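Local coordinates for hypothetical protein (Pyrococcus furiosus, PDB 2FZF) that is of unknown function but belongs to the rubrerythrin family of the ferritin clan, which suggests a ferritin-like, possibly metal-binding protein, at residues 23-28 and 71-76; 126-131 and 135-140. One frame throughout, in Å; residues are numbered along the deposited sequence.

Contacts 1 and 2 occupy the same end of a helical bundle, their centres about 11 Å apart and about 15 Å and 17 Å from the centre of the chain. They follow one another in sequence: contact 1 joins the first long helix to helix 63-76, and contact 2 turns the last two helices back on each other. Side chains knit them into one apolar region. Leu24 CD1 lies 3.5 Å from Leu127 CD1, and Leu25 CD2 is 4.1 Å from Leu127 CD2. In addition, the aliphatic CG of Lys136 lies 4.1 Å from Leu72 CD2. Four helices therefore share this end of the bundle.

Contact 1 (23-28 and 71-76); sequences ELLGMA and KLYSQM
Leu25 meets Tyr73 where helix 21-44 passes helix 63-76, an antiparallel pairing consistent with the ferritin-like four-helix bundle expected of a rubrerythrin relative. Leu25 CB lies 3.6 Å from Tyr73 CD2, near the plane of the ring, so the leucine comes in at the ring's edge. The branch adds to this: Leu25 CD1 is 4.1 Å from Tyr73 CD2. Leu25 CD2 reaches the preceding residue, 4.4 Å from Leu72 CD1, a looser apolar touch. One leucine thus serves both Leu72 and Tyr73, a task for which a forked, flexible hydrocarbon is well suited. No hydrogen bond crosses between the segments.

The spacing of the backbones suits a large side chain. The axes of the two short helical segments come no closer than 10.5 Å and run at 164°, and the ring spans much of that distance. Tyr73 holds CG anti to its backbone nitrogen (chi1 -171°), which throws the ring out toward helix 21-44 at the level of Leu25 and Gly26.

Further out, Val83 from the following loop touches Tyr73, and the ring of Phe77 meets that of the tyrosine with the planes inclined. At the start of the first helix, Glu23 turns away from this interface and accepts a hydrogen bond through OE2 from the backbone nitrogen of Ser20. Beside Leu25, the edge of the tyrosine ring comes up to the helix backbone itself, with Gly26 N 4.5 Å from Tyr73 CE2.

Contact 2 (126-131 and 135-140); sequences KLEEMV and EKKRLM
Leu127 and Met140 make the apolar heart of a helical hairpin, in which helix 103-129 ends and helix 134-164 returns beside it. Leu127 CD2 lies 3.5 Å from Met140 CE. The unbranched methionine, bent at chi2 (55°), can bring its CE methyl to the leucine while its CB rests 3.6 Å from Glu128 CB.

Long polar residues also pack through their carbon. The Lys137 chain runs past Val131 in the opposite sense, with CG 3.6 Å from Val131 CG1, and the Glu128 side chain crosses that of Lys137 at about a right angle, CG 3.9 Å from Lys137 CB.

The stronger ionic partners lie outside the two segments or within one of them. Glu128 OE1 forms a long, weak ion pair with Arg141, and Lys136 NZ bridges to Glu133 and to Glu135 OE2, 3.3 Å away. With Glu128 cut back to an alanine, the flank of Lys137 would probably be less covered and Arg141 would lose a distant carboxylate mate. Arg138 forms a salt bridge with Glu165 of the second subunit.

With no hydrogen bond between them, the two segments meet mainly through carbon, against each other and against backbone, while charged ends pair along 135-140 and its neighbours and with the second subunit.

Contact 1 (23-28 and 71-76)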
ATOM      1  N   GLU A  23      21.522 -15.185  10.026  1.00 53.27           N
ATOM      2  CA  GLU A  23      20.955 -14.704  11.279  1.00 49.85           C
ATOM      3  C   GLU A  23      19.883 -13.686  10.963  1.00 48.16           C
ATOM      4  O   GLU A  23      18.800 -13.684  11.558  1.00 48.43           O
ATOM      5  CB  GLU A  23      22.038 -14.059  12.139  1.00 49.85           C
ATOM      6  CG  GLU A  23      22.779 -15.048  13.018  1.00 48.76           C
ATOM      7  CD  GLU A  23      23.806 -14.381  13.914  1.00 48.27           C
ATOM      8  OE1 GLU A  23      24.118 -14.960  14.976  1.00 47.60           O
ATOM      9  OE2 GLU A  23      24.300 -13.289  13.554  1.00 45.66           O
ATOM     10  N   LEU A  24      20.200 -12.812  10.019  1.00 45.59           N
ATOM     11  CA  LEU A  24      19.260 -11.799   9.604  1.00 43.59           C
ATOM     12  C   LEU A  24      18.051 -12.498   8.989  1.00 42.64           C
ATOM     13  O   LEU A  24      16.920 -12.269   9.414  1.00 43.06           O
ATOM     14  CB  LEU A  24      19.918 -10.833   8.608  1.00 41.04           C
ATOM     15  CG  LEU A  24      20.998  -9.912   9.207  1.00 38.38           C
ATOM     16  CD1 LEU A  24      21.552  -8.992   8.131  1.00 35.68           C
ATOM     17  CD2 LEU A  24      20.408  -9.095  10.348  1.00 33.79           C
ATOM     18  N   LEU A  25      18.274 -13.368   8.011  1.00 41.08           N
ATOM     19  CA  LEU A  25      17.141 -14.063   7.420  1.00 40.45           C
ATOM     20  C   LEU A  25      16.298 -14.731   8.504  1.00 40.97           C
ATOM     21  O   LEU A  25      15.076 -14.765   8.398  1.00 44.02           O
ATOM     22  CB  LEU A  25      17.594 -15.099   6.394  1.00 39.81           C
ATOM     23  CG  LEU A  25      18.093 -14.535   5.060  1.00 36.23           C
ATOM     24  CD1 LEU A  25      18.679 -15.662   4.271  1.00 37.39           C
ATOM     25  CD2 LEU A  25      16.985 -13.871   4.287  1.00 34.52           C
ATOM     26  N   GLY A  26      16.933 -15.249   9.552  1.00 39.09           N
ATOM     27  CA  GLY A  26      16.162 -15.861  10.617  1.00 39.23           C
ATOM     28  C   GLY A  26      15.282 -14.814  11.299  1.00 39.78           C
ATOM     29  O   GLY A  26      14.130 -15.069  11.652  1.00 38.60           O
ATOM     30  N   MET A  27      15.850 -13.627  11.488  1.00 41.13           N
ATOM     31  CA  MET A  27      15.155 -12.503  12.099  1.00 39.24           C
ATOM     32  C   MET A  27      13.936 -12.158  11.261  1.00 36.21           C
ATOM     33  O   MET A  27      12.838 -11.983  11.795  1.00 34.41           O
ATOM     34  CB  MET A  27      16.084 -11.287  12.178  1.00 42.03           C
ATOM     35  CG  MET A  27      17.114 -11.362  13.298  1.00 47.87           C
ATOM     36  SD  MET A  27      18.083  -9.830  13.569  1.00 53.07           S
ATOM     37  CE  MET A  27      16.786  -8.610  13.455  1.00 52.29           C
ATOM     38  N   ALA A  28      14.152 -12.062   9.948  1.00 34.33           N
ATOM     39  CA  ALA A  28      13.096 -11.745   8.978  1.00 34.49           C
ATOM     40  C   ALA A  28      11.934 -12.715   9.120  1.00 33.86           C
ATOM     41  O   ALA A  28      10.792 -12.307   9.288  1.00 32.56           O
ATOM     42  CB  ALA A  28      13.652 -11.813   7.572  1.00 32.40           C
ATOM     43  N   LYS A  71      12.104 -20.250   1.771  1.00 36.51           N
ATOM     44  CA  LYS A  71      12.572 -20.815   0.526  1.00 37.06           C
ATOM     45  C   LYS A  71      13.944 -20.266   0.210  1.00 38.81           C
ATOM     46  O   LYS A  71      14.853 -21.015  -0.156  1.00 40.15           O
ATOM     47  CB  LYS A  71      11.621 -20.490  -0.627  1.00 35.81           C
ATOM     48  CG  LYS A  71      12.127 -21.061  -1.947  1.00 34.85           C
ATOM     49  CD  LYS A  71      11.117 -20.980  -3.068  1.00 35.21           C
ATOM     50  CE  LYS A  71      11.738 -21.465  -4.366  1.00 34.49           C
ATOM     51  NZ  LYS A  71      10.789 -21.470  -5.513  1.00 36.97           N
ATOM     52  N   LEU A  72      14.096 -18.953   0.348  1.00 39.95           N
ATOM     53  CA  LEU A  72      15.376 -18.322   0.070  1.00 40.39           C
ATOM     54  C   LEU A  72      16.428 -18.905   1.022  1.00 40.70           C
ATOM     55  O   LEU A  72      17.465 -19.381   0.577  1.00 41.85           O
ATOM     56  CB  LEU A  72      15.273 -16.800   0.256  1.00 40.92           C
ATOM     57  CG  LEU A  72      16.246 -15.882  -0.513  1.00 40.52           C
ATOM     58  CD1 LEU A  72      16.080 -14.465  -0.025  1.00 41.42           C
ATOM     59  CD2 LEU A  72      17.673 -16.315  -0.304  1.00 42.78           C
ATOM     60  N   TYR A  73      16.146 -18.886   2.321  1.00 40.13           N
ATOM     61  CA  TYR A  73      17.084 -19.408   3.299  1.00 41.44           C
ATOM     62  C   TYR A  73      17.509 -20.826   2.939  1.00 41.02           C
ATOM     63  O   TYR A  73      18.620 -21.253   3.233  1.00 42.35           O
ATOM     64  CB  TYR A  73      16.457 -19.379   4.694  1.00 42.86           C
ATOM     65  CG  TYR A  73      17.423 -19.691   5.824  1.00 46.51           C
ATOM     66  CD1 TYR A  73      17.988 -20.970   5.961  1.00 47.83           C
ATOM     67  CD2 TYR A  73      17.761 -18.713   6.772  1.00 47.06           C
ATOM     68  CE1 TYR A  73      18.861 -21.265   7.016  1.00 48.78           C
ATOM     69  CE2 TYR A  73      18.631 -19.001   7.832  1.00 46.90           C
ATOM     70  CZ  TYR A  73      19.173 -20.277   7.946  1.00 48.09           C
ATOM     71  OH  TYR A  73      20.007 -20.577   8.989  1.00 48.65           O
ATOM     72  N   SER A  74      16.612 -21.549   2.289  1.00 41.68           N
ATOM     73  CA  SER A  74      16.863 -22.924   1.868  1.00 40.27           C
ATOM     74  C   SER A  74      17.724 -22.882   0.601  1.00 40.13           C
ATOM     75  O   SER A  74      18.561 -23.753   0.380  1.00 38.30           O
ATOM     76  CB  SER A  74      15.516 -23.611   1.600  1.00 39.40           C
ATOM     77  OG  SER A  74      15.640 -25.000   1.485  1.00 37.04           O
ATOM     78  N   GLN A  75      17.518 -21.852  -0.216  1.00 41.61           N
ATOM     79  CA  GLN A  75      18.277 -21.676  -1.452  1.00 44.44           C
ATOM     80  C   GLN A  75      19.724 -21.235  -1.216  1.00 44.84           C
ATOM     81  O   GLN A  75      20.607 -21.591  -1.993  1.00 45.82           O
ATOM     82  CB  GLN A  75      17.583 -20.661  -2.373  1.00 46.16           C
ATOM     83  CG  GLN A  75      16.249 -21.136  -2.958  1.00 50.11           C
ATOM     84  CD  GLN A  75      15.501 -20.034  -3.709  1.00 53.41           C
ATOM     85  OE1 GLN A  75      15.156 -18.988  -3.136  1.00 54.46           O
ATOM     86  NE2 GLN A  75      15.242 -20.267  -4.995  1.00 53.16           N
ATOM     87  N   MET A  76      19.983 -20.469  -0.157  1.00 45.65           N
ATOM     88  CA  MET A  76      21.353 -20.017   0.106  1.00 46.06           C
ATOM     89  C   MET A  76      22.007 -20.857   1.215  1.00 46.48           C
ATOM     90  O   MET A  76      23.220 -20.785   1.422  1.00 47.80           O
ATOM     91  CB  MET A  76      21.364 -18.511   0.470  1.00 44.45           C
ATOM     92  CG  MET A  76      22.661 -17.714   0.101  1.00 42.00           C
ATOM     93  SD  MET A  76      23.157 -17.677  -1.668  1.00 36.85           S
ATOM     94  CE  MET A  76      21.597 -17.490  -2.437  1.00 39.84           C
TER

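Contact 2 (126-131 and 135-140)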
ATOM      1  N   LYS A 126      17.989  -3.009   2.888  1.00 49.66           N
ATOM      2  CA  LYS A 126      19.382  -3.247   3.215  1.00 52.78           C
ATOM      3  C   LYS A 126      19.763  -4.669   2.831  1.00 53.88           C
ATOM      4  O   LYS A 126      20.765  -4.888   2.151  1.00 53.55           O
ATOM      5  CB  LYS A 126      19.649  -3.023   4.708  1.00 54.27           C
ATOM      6  CG  LYS A 126      21.060  -3.467   5.156  1.00 60.30           C
ATOM      7  CD  LYS A 126      22.194  -2.874   4.281  1.00 61.61           C
ATOM      8  CE  LYS A 126      23.539  -3.583   4.512  1.00 63.36           C
ATOM      9  NZ  LYS A 126      23.996  -3.526   5.937  1.00 65.33           N
ATOM     10  N   LEU A 127      18.955  -5.631   3.265  1.00 56.19           N
ATOM     11  CA  LEU A 127      19.206  -7.036   2.972  1.00 56.69           C
ATOM     12  C   LEU A 127      19.361  -7.206   1.471  1.00 57.91           C
ATOM     13  O   LEU A 127      20.067  -8.099   1.000  1.00 58.07           O
ATOM     14  CB  LEU A 127      18.049  -7.894   3.484  1.00 56.64           C
ATOM     15  CG  LEU A 127      18.414  -9.117   4.329  1.00 57.00           C
ATOM     16  CD1 LEU A 127      19.243  -8.686   5.524  1.00 56.79           C
ATOM     17  CD2 LEU A 127      17.152  -9.819   4.792  1.00 54.96           C
ATOM     18  N   GLU A 128      18.696  -6.336   0.719  1.00 59.02           N
ATOM     19  CA  GLU A 128      18.775  -6.391  -0.732  1.00 61.44           C
ATOM     20  C   GLU A 128      20.189  -6.132  -1.211  1.00 63.29           C
ATOM     21  O   GLU A 128      20.677  -6.782  -2.139  1.00 64.08           O
ATOM     22  CB  GLU A 128      17.861  -5.351  -1.361  1.00 60.90           C
ATOM     23  CG  GLU A 128      18.153  -5.163  -2.833  1.00 61.35           C
ATOM     24  CD  GLU A 128      17.260  -4.143  -3.472  1.00 61.43           C
ATOM     25  OE1 GLU A 128      17.153  -3.022  -2.925  1.00 60.48           O
ATOM     26  OE2 GLU A 128      16.670  -4.464  -4.524  1.00 62.66           O
ATOM     27  N   GLU A 129      20.834  -5.154  -0.584  1.00 64.57           N
ATOM     28  CA  GLU A 129      22.193  -4.790  -0.939  1.00 65.39           C
ATOM     29  C   GLU A 129      23.203  -5.710  -0.268  1.00 64.61           C
ATOM     30  O   GLU A 129      24.265  -5.971  -0.833  1.00 66.10           O
ATOM     31  CB  GLU A 129      22.465  -3.339  -0.543  1.00 68.24           C
ATOM     32  CG  GLU A 129      21.451  -2.325  -1.094  1.00 72.74           C
ATOM     33  CD  GLU A 129      21.348  -2.314  -2.623  1.00 75.38           C
ATOM     34  OE1 GLU A 129      20.638  -1.428  -3.160  1.00 75.23           O
ATOM     35  OE2 GLU A 129      21.962  -3.184  -3.288  1.00 76.63           O
ATOM     36  N   MET A 130      22.860  -6.202   0.928  1.00 62.59           N
ATOM     37  CA  MET A 130      23.725  -7.092   1.711  1.00 60.58           C
ATOM     38  C   MET A 130      23.702  -8.531   1.155  1.00 62.42           C
ATOM     39  O   MET A 130      24.151  -9.470   1.812  1.00 62.82           O
ATOM     40  CB  MET A 130      23.302  -7.037   3.208  1.00 56.61           C
ATOM     41  CG  MET A 130      24.336  -7.556   4.242  1.00 50.66           C
ATOM     42  SD  MET A 130      24.327  -6.798   5.913  1.00 39.81           S
ATOM     43  CE  MET A 130      25.623  -5.600   5.753  1.00 38.22           C
ATOM     44  N   VAL A 131      23.191  -8.689  -0.068  1.00 64.52           N
ATOM     45  CA  VAL A 131      23.125 -10.000  -0.737  1.00 66.19           C
ATOM     46  C   VAL A 131      23.431  -9.844  -2.233  1.00 67.84           C
ATOM     47  O   VAL A 131      23.190  -8.784  -2.809  1.00 69.48           O
ATOM     48  CB  VAL A 131      21.721 -10.657  -0.584  1.00 65.28           C
ATOM     49  CG1 VAL A 131      20.686  -9.907  -1.402  1.00 64.82           C
ATOM     50  CG2 VAL A 131      21.775 -12.106  -1.018  1.00 64.60           C
ATOM     51  N   GLU A 135      18.400 -12.280  -8.936  1.00 72.55           N
ATOM     52  CA  GLU A 135      17.141 -12.913  -8.584  1.00 72.24           C
ATOM     53  C   GLU A 135      16.833 -12.766  -7.090  1.00 71.49           C
ATOM     54  O   GLU A 135      15.703 -12.463  -6.711  1.00 71.66           O
ATOM     55  CB  GLU A 135      17.171 -14.383  -8.967  1.00 72.78           C
ATOM     56  CG  GLU A 135      15.917 -15.113  -8.596  1.00 75.78           C
ATOM     57  CD  GLU A 135      16.005 -16.576  -8.924  1.00 78.69           C
ATOM     58  OE1 GLU A 135      15.118 -17.337  -8.479  1.00 79.81           O
ATOM     59  OE2 GLU A 135      16.961 -16.969  -9.627  1.00 80.19           O
ATOM     60  N   LYS A 136      17.841 -12.974  -6.248  1.00 70.60           N
ATOM     61  CA  LYS A 136      17.677 -12.861  -4.801  1.00 69.81           C
ATOM     62  C   LYS A 136      17.405 -11.426  -4.335  1.00 69.58           C
ATOM     63  O   LYS A 136      16.615 -11.209  -3.419  1.00 69.56           O
ATOM     64  CB  LYS A 136      18.919 -13.419  -4.082  1.00 69.27           C
ATOM     65  CG  LYS A 136      18.950 -14.946  -3.973  1.00 70.01           C
ATOM     66  CD  LYS A 136      18.703 -15.598  -5.333  1.00 70.78           C
ATOM     67  CE  LYS A 136      18.233 -17.043  -5.222  1.00 69.83           C
ATOM     68  NZ  LYS A 136      18.005 -17.630  -6.576  1.00 70.02           N
ATOM     69  N   LYS A 137      18.055 -10.451  -4.964  1.00 69.16           N
ATOM     70  CA  LYS A 137      17.870  -9.053  -4.595  1.00 68.16           C
ATOM     71  C   LYS A 137      16.509  -8.580  -5.085  1.00 67.36           C
ATOM     72  O   LYS A 137      15.980  -7.556  -4.647  1.00 67.47           O
ATOM     73  CB  LYS A 137      18.995  -8.186  -5.194  1.00 68.95           C
ATOM     74  CG  LYS A 137      20.405  -8.536  -4.666  1.00 69.12           C
ATOM     75  CD  LYS A 137      21.482  -7.502  -5.047  1.00 67.70           C
ATOM     76  CE  LYS A 137      21.639  -7.354  -6.554  1.00 67.59           C
ATOM     77  NZ  LYS A 137      22.544  -6.224  -6.884  1.00 66.67           N
ATOM     78  N   ARG A 138      15.931  -9.345  -5.995  1.00 66.79           N
ATOM     79  CA  ARG A 138      14.633  -9.002  -6.541  1.00 65.95           C
ATOM     80  C   ARG A 138      13.563  -9.391  -5.519  1.00 65.12           C
ATOM     81  O   ARG A 138      12.549  -8.706  -5.380  1.00 65.44           O
ATOM     82  CB  ARG A 138      14.443  -9.731  -7.864  1.00 68.13           C
ATOM     83  CG  ARG A 138      13.670  -8.946  -8.907  1.00 71.25           C
ATOM     84  CD  ARG A 138      14.045  -9.425 -10.307  1.00 73.04           C
ATOM     85  NE  ARG A 138      15.314  -8.860 -10.757  1.00 74.64           N
ATOM     86  CZ  ARG A 138      16.082  -9.391 -11.704  1.00 75.68           C
ATOM     87  NH1 ARG A 138      15.716 -10.517 -12.310  1.00 74.46           N
ATOM     88  NH2 ARG A 138      17.212  -8.783 -12.055  1.00 74.82           N
ATOM     89  N   LEU A 139      13.802 -10.485  -4.798  1.00 62.78           N
ATOM     90  CA  LEU A 139      12.881 -10.934  -3.760  1.00 60.95           C
ATOM     91  C   LEU A 139      12.873  -9.919  -2.621  1.00 58.26           C
ATOM     92  O   LEU A 139      11.830  -9.622  -2.039  1.00 59.08           O
ATOM     93  CB  LEU A 139      13.315 -12.297  -3.206  1.00 63.25           C
ATOM     94  CG  LEU A 139      12.709 -13.562  -3.810  1.00 64.44           C
ATOM     95  CD1 LEU A 139      11.225 -13.597  -3.482  1.00 64.86           C
ATOM     96  CD2 LEU A 139      12.939 -13.595  -5.318  1.00 65.65           C
ATOM     97  N   MET A 140      14.051  -9.395  -2.302  1.00 55.29           N
ATOM     98  CA  MET A 140      14.187  -8.418  -1.227  1.00 51.64           C
ATOM     99  C   MET A 140      13.458  -7.139  -1.586  1.00 50.20           C
ATOM    100  O   MET A 140      12.718  -6.593  -0.771  1.00 49.22           O
ATOM    101  CB  MET A 140      15.661  -8.132  -0.966  1.00 49.23           C
ATOM    102  CG  MET A 140      16.133  -8.606   0.387  1.00 48.71           C
ATOM    103  SD  MET A 140      15.810 -10.347   0.649  1.00 50.00           S
ATOM    104  CE  MET A 140      14.893 -10.310   2.152  1.00 50.42           C
TER